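Local structure of hypothetical protein APE2540 (Aeropyrum pernix, 1WDV) at residues E30-L34 against L35-E39; K64-I68 against N69-E73; R80-A84 against N85-E89; A102-P105 against N106-L109. The protein probably acts as a trans-editing aminoacyl-tRNA deacylase, clearing alanine from wrongly charged proline tRNA on behalf of prolyl-tRNA synthetase. All blocks are in the same frame, centred on the assembly; numbering follows the deposited sequence.

Contact 1 of 4, residues E30-L34 against L35-E39; sequences EAAAL and LGVSE
The flat peptide carbonyl of Ala-33 takes Gly-36 N over one face, 3.1 Å from Ala-33 O and 73° out of the plane, whereas Val-37 N reaches Ala-32 O at 2.9 Å, tilted only 28° from the plane. These two backward bonds, together with the positive phi of Gly-36 (72°), identify a Schellman motif that ends helix 28-35. Within the helix, Leu-35 N donates to Ala-31 O at 3.2 Å and shares its hydrogen weakly with Ala-32 O.

The apolar part of the motif is slight but present. CG2 of Val-37 occupies the slot between its own backbone N and carbonyl carbon, which turns it back toward the helix, 4.5 Å from Ala-32 CB. Leu-35 instead folds alongside the preceding turn, with its CB 3.5 Å from Ala-31 O. Beyond the motif, Val-37 and Leu-35 both rest on Tyr-122 of strand 121-124, and Ala-32 and Val-37 touch Ile-42; Ser-38 OG turns to Glu-41 OE2.

Because the chain doubles back after Gly-36, it passes close by the methyl of Ala-32: Ala-32 CB lies 3.6 Å from Ser-38 C and 4.2 Å from the side-chain atom Glu-39 CG.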
# COMPACT_ATOMS: atom_id res chain seq x y z
N GLU A 30 -16.29 -0.33 4.16
CA GLU A 30 -16.62 0.97 4.74
C GLU A 30 -15.85 2.11 4.08
O GLU A 30 -16.43 3.14 3.78
CB GLU A 30 -16.37 0.92 6.25
CG GLU A 30 -16.65 2.21 7.01
CD GLU A 30 -16.52 2.00 8.51
OE1 GLU A 30 -15.97 0.94 8.91
OE2 GLU A 30 -16.96 2.89 9.28
N ALA A 31 -14.56 1.91 3.83
CA ALA A 31 -13.77 2.96 3.19
C ALA A 31 -14.30 3.24 1.79
O ALA A 31 -14.45 4.40 1.36
CB ALA A 31 -12.34 2.54 3.12
N ALA A 32 -14.64 2.18 1.05
CA ALA A 32 -15.14 2.41 -0.30
C ALA A 32 -16.47 3.19 -0.30
O ALA A 32 -16.66 4.17 -1.04
CB ALA A 32 -15.31 1.09 -1.06
N ALA A 33 -17.38 2.79 0.58
CA ALA A 33 -18.68 3.45 0.67
C ALA A 33 -18.57 4.91 1.08
O ALA A 33 -19.23 5.77 0.49
CB ALA A 33 -19.56 2.72 1.67
N LEU A 34 -17.74 5.19 2.07
CA LEU A 34 -17.59 6.57 2.55
C LEU A 34 -16.98 7.52 1.52
O LEU A 34 -17.26 8.72 1.53
CB LEU A 34 -16.82 6.59 3.88
CG LEU A 34 -17.63 5.87 4.97
CD1 LEU A 34 -17.01 6.07 6.33
CD2 LEU A 34 -19.06 6.39 5.01
N LEU A 35 -16.16 6.98 0.62
CA LEU A 35 -15.55 7.77 -0.44
C LEU A 35 -16.36 7.71 -1.76
O LEU A 35 -16.04 8.40 -2.74
CB LEU A 35 -14.13 7.27 -0.68
CG LEU A 35 -13.14 7.65 0.40
CD1 LEU A 35 -11.84 6.94 0.10
CD2 LEU A 35 -12.93 9.17 0.42
N GLY A 36 -17.40 6.87 -1.78
CA GLY A 36 -18.23 6.76 -2.96
C GLY A 36 -17.58 6.05 -4.13
O GLY A 36 -17.92 6.30 -5.30
N VAL A 37 -16.64 5.15 -3.82
CA VAL A 37 -15.94 4.42 -4.86
C VAL A 37 -16.13 2.94 -4.66
O VAL A 37 -16.99 2.54 -3.90
CB VAL A 37 -14.44 4.80 -4.86
CG1 VAL A 37 -14.32 6.31 -5.16
CG2 VAL A 37 -13.77 4.49 -3.50
N SER A 38 -15.35 2.14 -5.37
CA SER A 38 -15.47 0.68 -5.24
C SER A 38 -14.35 0.16 -4.39
O SER A 38 -13.38 0.87 -4.14
CB SER A 38 -15.37 0.00 -6.60
OG SER A 38 -14.05 0.14 -7.12
N GLU A 39 -14.47 -1.08 -3.94
CA GLU A 39 -13.41 -1.65 -3.12
C GLU A 39 -12.09 -1.74 -3.88
O GLU A 39 -11.02 -1.64 -3.27
CB GLU A 39 -13.77 -3.04 -2.63
CG GLU A 39 -14.78 -3.01 -1.49
CD GLU A 39 -14.92 -4.35 -0.81
OE1 GLU A 39 -14.03 -5.21 -1.00
OE2 GLU A 39 -15.90 -4.55 -0.08

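Contact 2 of 4, residues K64-I68 against N69-E73; sequences KRLNI and NSMKE
Asn-67 and Ser-70 carry the polar side of this helix start. Asn-67 occupies the N-cap position, and its OD1 accepts from Ser-70 N at 3.1 Å, a reasonably straight bond (155° at the hydrogen) whose donor nevertheless sits 54° out of the amide plane. With Asn-67 CG trans to the backbone N (chi1 -176°), the amide is carried forward over the first turn. Two backbone bonds follow it: Met-71 N to Asn-67 O at 3.2 Å and Lys-72 N to Ile-68 O at 2.9 Å.

A second kind of contact is non-bonded. Ser-70 OG stands over the face of the Asn-67 amide, 3.1 Å from Asn-67 CG, and the angles do not support a hydrogen bond to either end of it; the hydroxyl has a weak bond to Asp-149 O instead.

The apolar contact joins Leu-66, just before the cap, to the selenomethionine Met-71. Leu-66 CD1 meets Met-71 CG at 3.8 Å, the two side chains crossing at about a right angle. These positions, one before the N-cap and four after it, are those of a hydrophobic staple.

Both staple residues pack on the mixed sheet: Leu-66 on strands 43-50, 55-61 and 79-81, Met-71 on Tyr-56, Val-58 and Val-79. Asn-67 also pairs through its backbone with Val-150, so the start of helix 68-75 is joined to the C-terminal tail.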
# COMPACT_ATOMS: atom_id res chain seq x y z
N LYS A 64 -9.23 -7.80 -3.42
CA LYS A 64 -8.43 -9.01 -3.69
C LYS A 64 -7.58 -9.32 -2.48
O LYS A 64 -7.56 -8.57 -1.51
CB LYS A 64 -7.50 -8.80 -4.89
CG LYS A 64 -8.17 -8.28 -6.16
CD LYS A 64 -8.95 -9.36 -6.88
CE LYS A 64 -9.35 -8.88 -8.28
NZ LYS A 64 -10.29 -9.85 -8.91
N ARG A 65 -6.92 -10.47 -2.51
CA ARG A 65 -6.00 -10.87 -1.45
C ARG A 65 -4.66 -11.17 -2.09
O ARG A 65 -4.55 -11.34 -3.31
CB ARG A 65 -6.54 -12.08 -0.67
CG ARG A 65 -7.65 -11.66 0.31
CD ARG A 65 -8.27 -12.80 1.10
NE ARG A 65 -9.05 -12.30 2.23
CZ ARG A 65 -10.05 -12.97 2.82
NH1 ARG A 65 -10.39 -14.17 2.36
NH2 ARG A 65 -10.66 -12.47 3.89
N LEU A 66 -3.61 -11.22 -1.29
CA LEU A 66 -2.30 -11.51 -1.84
C LEU A 66 -2.16 -12.93 -2.38
O LEU A 66 -2.63 -13.89 -1.75
CB LEU A 66 -1.24 -11.30 -0.75
CG LEU A 66 0.21 -11.51 -1.22
CD1 LEU A 66 0.63 -10.27 -2.02
CD2 LEU A 66 1.14 -11.70 -0.01
N ASN A 67 -1.51 -13.06 -3.54
CA ASN A 67 -1.23 -14.37 -4.12
C ASN A 67 0.20 -14.67 -3.61
O ASN A 67 1.20 -14.17 -4.15
CB ASN A 67 -1.25 -14.29 -5.65
CG ASN A 67 -1.06 -15.64 -6.29
OD1 ASN A 67 -0.28 -16.46 -5.81
ND2 ASN A 67 -1.77 -15.88 -7.38
N ILE A 68 0.28 -15.46 -2.54
CA ILE A 68 1.55 -15.80 -1.91
C ILE A 68 2.55 -16.42 -2.87
O ILE A 68 3.71 -16.03 -2.91
CB ILE A 68 1.35 -16.77 -0.71
CG1 ILE A 68 0.53 -16.08 0.38
CG2 ILE A 68 2.72 -17.20 -0.14
CD1 ILE A 68 1.27 -14.95 1.08
N ASN A 69 2.07 -17.37 -3.66
CA ASN A 69 2.92 -18.06 -4.63
C ASN A 69 3.54 -17.05 -5.59
O ASN A 69 4.70 -17.18 -5.96
CB ASN A 69 2.10 -19.07 -5.41
CG ASN A 69 2.93 -19.86 -6.40
OD1 ASN A 69 2.59 -19.95 -7.58
ND2 ASN A 69 4.03 -20.43 -5.92
N SER A 70 2.76 -16.07 -6.01
CA SER A 70 3.30 -15.06 -6.91
C SER A 70 4.42 -14.25 -6.27
O SER A 70 5.39 -13.92 -6.95
CB SER A 70 2.17 -14.14 -7.42
OG SER A 70 1.26 -14.89 -8.19
N MSE A 71 4.30 -13.93 -4.98
CA MSE A 71 5.34 -13.18 -4.30
C MSE A 71 6.58 -14.05 -4.08
O MSE A 71 7.70 -13.54 -4.06
CB MSE A 71 4.83 -12.64 -2.94
CG MSE A 71 4.14 -11.30 -3.01
SE MSE A 71 5.16 -9.96 -3.89
CE MSE A 71 6.62 -9.77 -2.63
N LYS A 72 6.38 -15.37 -3.90
CA LYS A 72 7.49 -16.29 -3.72
C LYS A 72 8.31 -16.31 -5.00
O LYS A 72 9.55 -16.34 -4.95
CB LYS A 72 6.97 -17.69 -3.39
CG LYS A 72 8.06 -18.77 -3.32
CD LYS A 72 7.43 -20.11 -2.91
CE LYS A 72 8.35 -21.32 -3.18
NZ LYS A 72 9.43 -21.50 -2.17
N GLU A 73 7.62 -16.29 -6.14
CA GLU A 73 8.29 -16.28 -7.44
C GLU A 73 9.01 -14.95 -7.64
O GLU A 73 10.17 -14.90 -8.08
CB GLU A 73 7.28 -16.51 -8.56
CG GLU A 73 6.69 -17.91 -8.57
CD GLU A 73 5.50 -18.06 -9.52
OE1 GLU A 73 5.57 -17.52 -10.65
OE2 GLU A 73 4.51 -18.74 -9.14

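Contact 3 of 4, residues R80-A84 against N85-E89; sequences RLARA and NEVVE
From strand 79-81 the backbone bends into helix 84-91 with Arg-83 at the N-cap, as the bond from Val-87 N to Arg-83 O (2.9 Å) and its successor from Val-88 N to Ala-84 O attest.

Glu-86 reaches back from the first turn, and its carboxylate is held by three bonds. Arg-80 meets it end-on: NH1 donates to Glu-86 OE1 and NH2 to Glu-86 OE2, both at 2.8 Å, each oxygen using its syn lone pair. The guanidinium and carboxylate planes are only 7° apart, so this is a nearly coplanar, two-pronged salt bridge. OE1 of Glu-86 spends its anti lone pair on Arg-83 N, at 2.7 Å and 174°, which, with the grip of Arg-80, fixes the rotation of the carboxylate.

The Arg-83 side chain adds charge from above, no N-H pointing at the carboxylate. Bent at chi3 (-63°), it stacks its guanidinium there, a long salt bridge with Arg-83 NH2 3.7 Å from Glu-86 OE2, well out of plane. Its NH1 lies over the face of the Arg-80 guanidinium, 3.4 Å above the plane. Water 2 bridges Arg-83 NE and Asn-85 OD1. Beneath this polar layer, Ala-82 CB touches Val-87 CG2 at 3.9 Å, and Ala-82 packs on Ile-47 and Leu-49 of strand 43-50.

A glutamate at N3 accepting the N-cap backbone N-H is one half of a capping box, here set in a surface salt-bridge network.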
# COMPACT_ATOMS: atom_id res chain seq x y z
N ARG A 80 6.06 -14.86 3.36
CA ARG A 80 4.84 -14.95 4.17
C ARG A 80 4.40 -13.54 4.46
O ARG A 80 5.15 -12.59 4.25
CB ARG A 80 5.08 -15.68 5.50
CG ARG A 80 5.95 -14.91 6.53
CD ARG A 80 5.89 -15.65 7.87
NE ARG A 80 6.84 -15.14 8.86
CZ ARG A 80 6.67 -14.05 9.62
NH1 ARG A 80 5.57 -13.33 9.51
NH2 ARG A 80 7.60 -13.70 10.52
N LEU A 81 3.17 -13.40 4.94
CA LEU A 81 2.66 -12.09 5.32
C LEU A 81 3.25 -11.76 6.67
O LEU A 81 3.38 -12.65 7.51
CB LEU A 81 1.14 -12.13 5.52
CG LEU A 81 0.35 -12.25 4.24
CD1 LEU A 81 -1.09 -12.66 4.59
CD2 LEU A 81 0.40 -10.90 3.49
N ALA A 82 3.64 -10.51 6.84
CA ALA A 82 4.12 -10.02 8.15
C ALA A 82 2.87 -10.02 9.02
O ALA A 82 1.76 -9.70 8.56
CB ALA A 82 4.62 -8.59 8.04
N ARG A 83 3.04 -10.38 10.29
CA ARG A 83 1.93 -10.34 11.24
C ARG A 83 1.74 -8.88 11.66
O ARG A 83 2.64 -8.06 11.50
CB ARG A 83 2.24 -11.27 12.42
CG ARG A 83 2.23 -12.72 11.93
CD ARG A 83 2.47 -13.73 13.02
NE ARG A 83 3.77 -13.58 13.61
CZ ARG A 83 4.86 -14.28 13.27
NH1 ARG A 83 4.82 -15.23 12.33
NH2 ARG A 83 5.99 -14.00 13.89
N ALA A 84 0.57 -8.54 12.19
CA ALA A 84 0.29 -7.14 12.56
C ALA A 84 1.33 -6.42 13.42
O ALA A 84 1.61 -5.24 13.19
CB ALA A 84 -1.10 -7.03 13.20
N ASN A 85 1.90 -7.12 14.40
CA ASN A 85 2.91 -6.50 15.24
C ASN A 85 4.16 -6.23 14.41
O ASN A 85 4.85 -5.23 14.61
CB ASN A 85 3.24 -7.43 16.43
CG ASN A 85 3.84 -8.74 15.99
OD1 ASN A 85 3.29 -9.44 15.14
ND2 ASN A 85 4.97 -9.10 16.59
N GLU A 86 4.43 -7.11 13.45
CA GLU A 86 5.60 -6.94 12.59
C GLU A 86 5.39 -5.77 11.65
O GLU A 86 6.34 -5.04 11.35
CB GLU A 86 5.86 -8.22 11.79
CG GLU A 86 6.32 -9.39 12.64
CD GLU A 86 6.50 -10.67 11.85
OE1 GLU A 86 5.56 -11.06 11.14
OE2 GLU A 86 7.60 -11.28 11.94
N VAL A 87 4.16 -5.61 11.16
CA VAL A 87 3.85 -4.50 10.26
C VAL A 87 4.19 -3.16 10.96
O VAL A 87 4.85 -2.31 10.38
CB VAL A 87 2.35 -4.52 9.85
CG1 VAL A 87 1.98 -3.24 9.04
CG2 VAL A 87 2.07 -5.76 9.02
N VAL A 88 3.71 -2.99 12.18
CA VAL A 88 3.98 -1.75 12.90
C VAL A 88 5.45 -1.56 13.21
O VAL A 88 6.00 -0.47 13.00
CB VAL A 88 3.17 -1.70 14.21
CG1 VAL A 88 3.54 -0.44 14.98
CG2 VAL A 88 1.68 -1.74 13.88
N GLU A 89 6.09 -2.62 13.69
CA GLU A 89 7.50 -2.59 14.04
C GLU A 89 8.40 -2.26 12.85
O GLU A 89 9.29 -1.42 12.96
CB GLU A 89 7.89 -3.96 14.62
CG GLU A 89 9.37 -4.26 14.72
CD GLU A 89 9.66 -5.74 15.04
OE1 GLU A 89 8.86 -6.63 14.63
OE2 GLU A 89 10.69 -6.03 15.69
O HOH W 1 6.52 -11.91 15.70
O HOH W 2 2.82 -12.17 15.97

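Contact 4 of 4, residues A102-P105 against N106-L109; sequences ALPP and NIVL
Pro-104 O is gripped from two directions, by Ile-107 N at 3.1 Å and by water 3 at 2.8 Å. The first of these bonds closes a type I beta turn from Pro-104 to Ile-107. It is straight at the hydrogen (162°), although the donor stands 40° out of the carbonyl plane and so does not lie on a lone pair. Water 3 donates a second time to Ile-107 O, 3.0 Å away, and thereby ties the two ends of the turn together through solvent as well as directly.

At the two corners are Pro-105 and Asn-106. The pyrrolidine ring holds Pro-105 near the phi of -61° that the first corner of a type I turn calls for. Asn-106 folds its amide back over the turn: CG stands between the backbone N and the carbonyl carbon, which brings OD1 to 3.3 Å from Pro-104 CB. That is a contact with the ring's carbon and not a polar bond.

One apolar contact joins the two ends of the turn. Pro-104 and Ile-107 run side by side, pointing the same way, with Pro-104 CD and Ile-107 CD1 4.1 Å apart.

The turn directs the chain into strand 108-112, where Val-108 pairs through its backbone with Val-55 and Ala-57 of strand 55-61. Leu-103 and Ile-107 both touch Ala-57 and also Thr-91 of helix 84-91, so the residues flanking the corners rest on both sheet and helix. Across this patch Leu-103 CD1 approaches Ile-107 CG2 at 4.2 Å.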
# COMPACT_ATOMS: atom_id res chain seq x y z
N ALA A 102 7.25 6.74 1.85
CA ALA A 102 7.79 7.21 3.13
C ALA A 102 7.95 6.08 4.16
O ALA A 102 7.84 6.29 5.40
CB ALA A 102 6.92 8.34 3.69
N LEU A 103 8.27 4.89 3.66
CA LEU A 103 8.55 3.73 4.50
C LEU A 103 10.08 3.63 4.64
O LEU A 103 10.82 4.33 3.90
CB LEU A 103 8.06 2.44 3.81
CG LEU A 103 6.56 2.31 3.52
CD1 LEU A 103 6.32 1.13 2.59
CD2 LEU A 103 5.82 2.14 4.86
N PRO A 104 10.58 2.81 5.60
CA PRO A 104 12.04 2.68 5.75
C PRO A 104 12.59 2.23 4.38
O PRO A 104 11.97 1.43 3.67
CB PRO A 104 12.18 1.64 6.85
CG PRO A 104 11.02 2.00 7.77
CD PRO A 104 9.87 2.20 6.74
N PRO A 105 13.76 2.76 3.98
CA PRO A 105 14.34 2.43 2.68
C PRO A 105 14.71 1.00 2.33
O PRO A 105 15.02 0.73 1.17
CB PRO A 105 15.51 3.41 2.59
CG PRO A 105 15.96 3.51 4.01
CD PRO A 105 14.65 3.60 4.78
N ASN A 106 14.66 0.09 3.29
CA ASN A 106 14.97 -1.30 2.98
C ASN A 106 13.76 -2.00 2.38
O ASN A 106 13.90 -3.04 1.74
CB ASN A 106 15.40 -2.06 4.24
CG ASN A 106 14.30 -2.10 5.29
OD1 ASN A 106 13.79 -1.06 5.70
ND2 ASN A 106 13.92 -3.31 5.74
N ILE A 107 12.58 -1.43 2.59
CA ILE A 107 11.37 -2.08 2.09
C ILE A 107 11.19 -1.87 0.60
O ILE A 107 11.22 -0.75 0.10
CB ILE A 107 10.15 -1.58 2.89
CG1 ILE A 107 10.39 -1.88 4.38
CG2 ILE A 107 8.86 -2.25 2.34
CD1 ILE A 107 9.21 -1.59 5.30
N VAL A 108 11.02 -2.98 -0.10
CA VAL A 108 10.87 -2.99 -1.54
C VAL A 108 9.41 -2.87 -1.92
O VAL A 108 8.59 -3.70 -1.50
CB VAL A 108 11.44 -4.28 -2.09
CG1 VAL A 108 11.19 -4.37 -3.59
CG2 VAL A 108 12.93 -4.36 -1.74
N LEU A 109 9.08 -1.88 -2.76
CA LEU A 109 7.69 -1.67 -3.16
C LEU A 109 7.30 -2.45 -4.42
O LEU A 109 8.04 -2.47 -5.41
CB LEU A 109 7.46 -0.17 -3.40
CG LEU A 109 6.06 0.29 -3.81
CD1 LEU A 109 5.11 0.02 -2.65
CD2 LEU A 109 6.07 1.78 -4.16
O HOH W 3 10.77 1.96 1.23

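Overall arrangement
The four contacts follow one another along the chain, all inside the aminoacyl-tRNA editing domain: first a helix end, then two helix starts, then a turn into a strand. Contacts 2 and 3 touch, with Leu-66 CD2 3.7 Å from Leu-81 CD2, although their centres are about 16 Å apart; helix 68-75 leads straight to strand 79-81. Contacts 3 and 4, centres about 14 Å apart, both reach the mixed sheet, at its edge strand 79-81 and at strand 108-112. Contact 1 touches none of the others; its nearest atoms are about 6 Å from those of contact 2, and its centre lies about 27 Å from that of contact 4, across the chain's centre. Contacts 2 to 4 thus lie along the connections between strands of the mixed sheet.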